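Local atomic coordinates of bacterial transferase hexapeptide (Three repeats) family protein (Acinetobacter baumannii, PDB entry 4M9C), a protein that probably acts as an acetyltransferase in the bacterial biosynthesis of UDP-N,N'-diacetylbacillosamine, acetylating an amino sugar nucleotide. Residues E16-P19 / L20-Q23. Residues are numbered along the deposited sequence; the frame is centred on the assembly and turned at random.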
ATOM      1  N   GLU A  16      -7.627  16.855   1.946  1.00 24.43           N
ATOM      2  CA  GLU A  16      -7.330  15.679   1.130  1.00 22.47           C
ATOM      3  C   GLU A  16      -8.471  15.426   0.147  1.00 25.98           C
ATOM      4  O   GLU A  16      -8.251  15.116  -1.032  1.00 24.92           O
ATOM      5  CB  GLU A  16      -7.142  14.434   2.024  1.00 22.42           C
ATOM      6  CG  GLU A  16      -7.195  13.113   1.253  1.00 26.14           C
ATOM      7  CD  GLU A  16      -7.383  11.888   2.155  1.00 29.38           C
ATOM      8  OE1 GLU A  16      -8.188  11.936   3.119  1.00 29.70           O
ATOM      9  OE2 GLU A  16      -6.716  10.871   1.890  1.00 26.94           O
ATOM     10  N   VAL A  17      -9.699  15.573   0.625  1.00 22.07           N
ATOM     11  CA  VAL A  17     -10.851  15.203  -0.190  1.00 22.17           C
ATOM     12  C   VAL A  17     -11.128  16.214  -1.299  1.00 25.58           C
ATOM     13  O   VAL A  17     -11.551  15.844  -2.398  1.00 24.53           O
ATOM     14  CB  VAL A  17     -12.091  15.000   0.682  1.00 22.71           C
ATOM     15  CG1 VAL A  17     -13.347  14.867  -0.183  1.00 23.72           C
ATOM     16  CG2 VAL A  17     -11.893  13.779   1.603  1.00 24.09           C
ATOM     17  N   MET A  18     -10.869  17.490  -1.032  1.00 23.80           N
ATOM     18  CA  MET A  18     -11.165  18.513  -2.038  1.00 26.66           C
ATOM     19  C   MET A  18     -10.525  18.213  -3.419  1.00 22.87           C
ATOM     20  O   MET A  18     -11.216  18.233  -4.426  1.00 26.56           O
ATOM     21  CB  MET A  18     -10.826  19.927  -1.545  1.00 21.57           C
ATOM     22  CG  MET A  18     -11.018  21.023  -2.600  1.00 23.21           C
ATOM     23  SD  MET A  18     -12.750  21.205  -3.083  1.00 26.56           S
ATOM     24  CE  MET A  18     -13.401  22.232  -1.756  1.00 27.22           C
ATOM     25  N   PRO A  19      -9.209  17.946  -3.471  1.00 22.99           N
ATOM     26  CA  PRO A  19      -8.636  17.694  -4.800  1.00 22.36           C
ATOM     27  C   PRO A  19      -9.151  16.394  -5.428  1.00 27.54           C
ATOM     28  O   PRO A  19      -9.226  16.291  -6.653  1.00 24.79           O
ATOM     29  CB  PRO A  19      -7.128  17.624  -4.535  1.00 23.56           C
ATOM     30  CG  PRO A  19      -6.990  17.436  -3.051  1.00 24.92           C
ATOM     31  CD  PRO A  19      -8.167  18.103  -2.442  1.00 26.04           C
ATOM     32  N   LEU A  20      -9.525  15.421  -4.602  1.00 20.95           N
ATOM     33  CA  LEU A  20     -10.120  14.197  -5.129  1.00 23.76           C
ATOM     34  C   LEU A  20     -11.443  14.505  -5.818  1.00 26.92           C
ATOM     35  O   LEU A  20     -11.705  14.026  -6.923  1.00 24.68           O
ATOM     36  CB  LEU A  20     -10.338  13.173  -4.007  1.00 23.85           C
ATOM     37  CG  LEU A  20      -9.080  12.695  -3.271  1.00 22.98           C
ATOM     38  CD1 LEU A  20      -9.444  11.699  -2.166  1.00 21.43           C
ATOM     39  CD2 LEU A  20      -8.086  12.073  -4.265  1.00 20.67           C
ATOM     40  N   VAL A  21     -12.287  15.299  -5.164  1.00 23.78           N
ATOM     41  CA  VAL A  21     -13.579  15.632  -5.745  1.00 23.81           C
ATOM     42  C   VAL A  21     -13.429  16.565  -6.959  1.00 25.84           C
ATOM     43  O   VAL A  21     -14.227  16.496  -7.889  1.00 26.75           O
ATOM     44  CB  VAL A  21     -14.584  16.181  -4.695  1.00 26.97           C
ATOM     45  CG1 VAL A  21     -14.207  17.590  -4.251  1.00 26.06           C
ATOM     46  CG2 VAL A  21     -15.994  16.148  -5.259  1.00 25.52           C
ATOM     47  N   ARG A  22     -12.397  17.408  -6.960  1.00 24.32           N
ATOM     48  CA  ARG A  22     -12.072  18.208  -8.141  1.00 24.74           C
ATOM     49  C   ARG A  22     -11.818  17.299  -9.337  1.00 29.97           C
ATOM     50  O   ARG A  22     -12.345  17.540 -10.433  1.00 24.43           O
ATOM     51  CB  ARG A  22     -10.838  19.085  -7.909  1.00 24.14           C
ATOM     52  CG  ARG A  22     -11.038  20.276  -6.960  1.00 25.98           C
ATOM     53  CD  ARG A  22     -12.038  21.317  -7.497  1.00 23.58           C
ATOM     54  NE  ARG A  22     -11.786  21.684  -8.890  1.00 27.88           N
ATOM     55  CZ  ARG A  22     -10.891  22.588  -9.286  1.00 31.04           C
ATOM     56  NH1 ARG A  22     -10.139  23.228  -8.396  1.00 23.87           N
ATOM     57  NH2 ARG A  22     -10.742  22.852 -10.582  1.00 31.68           N
ATOM     58  N   GLN A  23     -11.009  16.258  -9.119  1.00 23.47           N
ATOM     59  CA  GLN A  23     -10.670  15.293 -10.165  1.00 29.32           C
ATOM     60  C   GLN A  23     -11.857  14.414 -10.545  1.00 29.47           C
ATOM     61  O   GLN A  23     -11.945  13.955 -11.678  1.00 30.92           O
ATOM     62  CB  GLN A  23      -9.527  14.377  -9.724  1.00 27.92           C
ATOM     63  CG  GLN A  23      -8.183  15.031  -9.588  1.00 30.03           C
ATOM     64  CD  GLN A  23      -7.104  14.009  -9.268  1.00 37.19           C
ATOM     65  OE1 GLN A  23      -6.191  14.265  -8.483  1.00 41.66           O
ATOM     66  NE2 GLN A  23      -7.212  12.836  -9.877  1.00 32.68           N
TER
HETATM   67  O   HOH W   1      -6.592  17.624  -7.964  1.00 36.07           O
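Met18 swings CG away from its own backbone N (chi1 176°) and then bends at the next two bonds, while Val21 holds CG1 between its backbone N and carbonyl carbon (chi1 72°). Together these rotations set sulfur SD of Met18 4.1 Å from CG1 of Val21, the two side chains crossing at a slant. Both sit on helix 14-24, the helix of the beta-alpha-beta unit that opens the Rossmann-like N-terminal domain, and they form part of its sheet-facing side: Met18 packs on Phe33, Phe35 and Val7, and Val21 on Ile5 and Val7.

The same methyl, CG1 of Val21, also lies just 3.1 Å from O of Met18, a tight approach to a carbonyl already taken by the amide of Arg22. One residue earlier, N of Val21 reaches O of Val17 at 2.9 Å. Pro19 brings no N-H to the turn before it, so the helix is kinked there, yet its carbonyl still accepts N of Gln23 at 3.0 Å.

Along another side of the helix, CG of Leu20 comes to 3.4 Å from O of Glu16, and the side chain touches Ser95, while Glu16 and Pro19 pack on Leu101 and Asp102 of the second subunit. Arg22 runs its CG past O of Met18, then bends twice more and carries its guanidinium away from residues 16-19, where NH1 hydrogen-bonds to OH of Tyr48. At the more open end, a water donates to O of Pro19 at 3.2 Å and, weakly, to OE1 of Gln23 at 3.4 Å.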